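Local coordinates for protein transcriptional regulator, SorC family (Enterococcus faecalis, PDB 2O0M) that probably regulates transcription as a SorC-family protein, binding DNA and, through a putative sugar-binding domain, a carbohydrate, at residues T145-G150 with L172-R177. Residues are numbered along the deposited sequence; the frame is centred on the assembly and turned at random.
Sequences TIAVMG and LFVPAR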
ATOM      1  N   THR A 145     -14.142   2.185  -5.388  1.00 11.94           N
ATOM      2  CA  THR A 145     -13.328   3.007  -4.501  1.00 11.77           C
ATOM      3  C   THR A 145     -12.039   2.239  -4.187  1.00 11.68           C
ATOM      4  O   THR A 145     -12.080   1.125  -3.658  1.00 10.73           O
ATOM      5  CB  THR A 145     -14.091   3.387  -3.235  1.00 12.51           C
ATOM      6  OG1 THR A 145     -15.256   4.143  -3.597  1.00 14.28           O
ATOM      7  CG2 THR A 145     -13.214   4.198  -2.277  1.00 12.50           C
ATOM      8  N   ILE A 146     -10.916   2.844  -4.567  1.00 11.09           N
ATOM      9  CA  ILE A 146      -9.591   2.270  -4.402  1.00 10.97           C
ATOM     10  C   ILE A 146      -8.841   3.047  -3.330  1.00 10.62           C
ATOM     11  O   ILE A 146      -8.532   4.228  -3.507  1.00 11.08           O
ATOM     12  CB  ILE A 146      -8.781   2.311  -5.705  1.00 11.18           C
ATOM     13  CG1 ILE A 146      -9.523   1.594  -6.832  1.00 12.65           C
ATOM     14  CG2 ILE A 146      -7.404   1.685  -5.507  1.00 11.32           C
ATOM     15  CD1 ILE A 146     -10.341   2.502  -7.713  1.00 14.84           C
ATOM     16  N   ALA A 147      -8.560   2.375  -2.219  1.00  9.99           N
ATOM     17  CA  ALA A 147      -7.852   2.967  -1.097  1.00  9.67           C
ATOM     18  C   ALA A 147      -6.371   2.659  -1.238  1.00  9.46           C
ATOM     19  O   ALA A 147      -5.977   1.507  -1.425  1.00  9.68           O
ATOM     20  CB  ALA A 147      -8.375   2.440   0.192  1.00 10.60           C
ATOM     21  N   VAL A 148      -5.542   3.690  -1.149  1.00  8.92           N
ATOM     22  CA  VAL A 148      -4.126   3.523  -1.427  1.00  9.19           C
ATOM     23  C   VAL A 148      -3.240   4.028  -0.292  1.00  9.30           C
ATOM     24  O   VAL A 148      -3.589   4.967   0.426  1.00  9.78           O
ATOM     25  CB  VAL A 148      -3.716   4.226  -2.724  1.00  9.50           C
ATOM     26  CG1 VAL A 148      -4.499   3.670  -3.912  1.00 10.48           C
ATOM     27  CG2 VAL A 148      -3.913   5.719  -2.622  1.00  9.40           C
HETATM   28  N   MSE A 149      -2.101   3.362  -0.126  1.00  9.04           N
HETATM   29  CA  MSE A 149      -1.018   3.877   0.680  1.00  9.25           C
HETATM   30  C   MSE A 149      -0.002   4.640  -0.165  1.00  9.50           C
HETATM   31  O   MSE A 149       0.011   4.545  -1.390  1.00  9.48           O
HETATM   32  CB  MSE A 149      -0.336   2.757   1.469  1.00  9.37           C
HETATM   33  CG  MSE A 149      -1.224   2.144   2.521  1.00 10.55           C
HETATM   34 SE   MSE A 149      -1.730   3.335   3.992  1.00 17.78          SE
HETATM   35  CE  MSE A 149      -0.031   3.591   4.748  1.00 12.79           C
ATOM     36  N   GLY A 150       0.848   5.397   0.515  1.00  9.89           N
ATOM     37  CA  GLY A 150       1.882   6.189  -0.140  1.00  9.33           C
ATOM     38  C   GLY A 150       3.235   5.504  -0.112  1.00  9.46           C
ATOM     39  O   GLY A 150       3.322   4.275  -0.100  1.00  9.79           O
ATOM     40  N   LEU A 172     -12.754   5.924  -8.024  1.00 13.61           N
ATOM     41  CA  LEU A 172     -12.413   6.958  -7.058  1.00 13.20           C
ATOM     42  C   LEU A 172     -11.233   6.476  -6.198  1.00 12.59           C
ATOM     43  O   LEU A 172     -11.286   5.382  -5.623  1.00 12.81           O
ATOM     44  CB  LEU A 172     -13.608   7.244  -6.158  1.00 13.69           C
ATOM     45  CG  LEU A 172     -13.433   8.294  -5.073  1.00 14.14           C
ATOM     46  CD1 LEU A 172     -13.319   9.671  -5.685  1.00 16.01           C
ATOM     47  CD2 LEU A 172     -14.566   8.225  -4.076  1.00 15.70           C
ATOM     48  N   PHE A 173     -10.199   7.304  -6.095  1.00 11.75           N
ATOM     49  CA  PHE A 173      -9.020   6.989  -5.293  1.00 11.85           C
ATOM     50  C   PHE A 173      -9.024   7.806  -4.007  1.00 11.37           C
ATOM     51  O   PHE A 173      -9.253   9.022  -4.025  1.00 11.52           O
ATOM     52  CB  PHE A 173      -7.718   7.220  -6.078  1.00 12.04           C
ATOM     53  CG  PHE A 173      -7.599   6.374  -7.309  1.00 11.50           C
ATOM     54  CD1 PHE A 173      -6.903   5.172  -7.288  1.00 11.86           C
ATOM     55  CD2 PHE A 173      -8.244   6.754  -8.487  1.00 11.11           C
ATOM     56  CE1 PHE A 173      -6.795   4.388  -8.444  1.00 14.08           C
ATOM     57  CE2 PHE A 173      -8.153   5.967  -9.649  1.00 12.56           C
ATOM     58  CZ  PHE A 173      -7.437   4.773  -9.611  1.00 13.22           C
ATOM     59  N   VAL A 174      -8.785   7.122  -2.894  1.00 10.32           N
ATOM     60  CA  VAL A 174      -8.716   7.745  -1.599  1.00 10.62           C
ATOM     61  C   VAL A 174      -7.529   7.163  -0.841  1.00 10.26           C
ATOM     62  O   VAL A 174      -7.116   6.026  -1.095  1.00  9.67           O
ATOM     63  CB  VAL A 174     -10.004   7.481  -0.790  1.00 10.91           C
ATOM     64  CG1 VAL A 174     -11.189   8.145  -1.462  1.00 11.91           C
ATOM     65  CG2 VAL A 174     -10.265   5.979  -0.616  1.00 11.29           C
ATOM     66  N   PRO A 175      -6.973   7.933   0.093  1.00 10.12           N
ATOM     67  CA  PRO A 175      -5.931   7.352   0.949  1.00 10.43           C
ATOM     68  C   PRO A 175      -6.510   6.283   1.877  1.00 10.43           C
ATOM     69  O   PRO A 175      -7.630   6.445   2.347  1.00 10.03           O
ATOM     70  CB  PRO A 175      -5.471   8.544   1.775  1.00 10.66           C
ATOM     71  CG  PRO A 175      -6.683   9.430   1.826  1.00 10.08           C
ATOM     72  CD  PRO A 175      -7.265   9.331   0.459  1.00 10.63           C
ATOM     73  N   ALA A 176      -5.747   5.222   2.160  1.00 10.54           N
ATOM     74  CA  ALA A 176      -6.218   4.156   3.052  1.00 10.96           C
ATOM     75  C   ALA A 176      -6.099   4.568   4.516  1.00 11.36           C
ATOM     76  O   ALA A 176      -6.830   4.064   5.390  1.00 12.13           O
ATOM     77  CB  ALA A 176      -5.436   2.888   2.830  1.00 11.11           C
ATOM     78  N   ARG A 177      -5.143   5.457   4.770  1.00 11.95           N
ATOM     79  CA  ARG A 177      -4.868   5.950   6.113  1.00 11.73           C
ATOM     80  C   ARG A 177      -4.503   7.423   6.128  1.00 12.24           C
ATOM     81  O   ARG A 177      -3.844   7.909   5.228  1.00 11.88           O
ATOM     82  CB  ARG A 177      -3.683   5.192   6.736  1.00 11.80           C
ATOM     83  CG  ARG A 177      -3.994   3.809   7.210  1.00 13.26           C
ATOM     84  CD  ARG A 177      -4.972   3.857   8.377  1.00 14.85           C
ATOM     85  NE  ARG A 177      -5.030   2.601   9.118  1.00 15.66           N
ATOM     86  CZ  ARG A 177      -4.287   2.278  10.173  1.00 14.27           C
ATOM     87  NH1 ARG A 177      -3.370   3.106  10.669  1.00 13.87           N
ATOM     88  NH2 ARG A 177      -4.468   1.099  10.735  1.00 15.05           N
TER
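Ile146 lays its CD1 methyl over one face of the Phe173 ring, 4.2 Å from CD1 to the ring centroid and 17° off the normal, a CH-pi contact; Val148 CG1 sits at the ring edge, near its plane. Ile146 and Val148 lie on strand 142-148 and Phe173 on strand 169-175, parallel neighbours in a beta-alpha-beta unit with helix 152-159 between them in the chain, in the Rossmann-like putative sugar-binding domain. In Ile146, CG1 anti to the carbonyl carbon (chi1 -57°) carries CD1 over the ring, while CG2, anti to the backbone N, lies near Phe173 CD1 and CE1. Ile146 CB is 3.8 Å from Phe173 CD1. Helix 188-199 is touched by the side chains of Val148, Phe173 and Pro175. Across the sheet, Thr145 CG2 meets Val174 CG2 at 3.8 Å, while Leu172 and Val174 touch helix 224-234. Four backbone hydrogen bonds join the strands: Ile146 N to Leu172 O, Val174 N to Ile146 O, Val148 N to Val174 O, and Ala176 N to Val148 O. The last is 2.8 Å long, but its donor stands 42° out of the carbonyl plane of Val148, where segment 172-177 passes from strand into loop. Here Ala147 CB packs on Ala176 CB. Arg177 gives its NE to Leu292 O. Met149, present as selenomethionine and bent at chi2 and chi3, curls back so that its SE lies 3.9 Å from Ala176 CB and 3.8 Å from Arg177 CB.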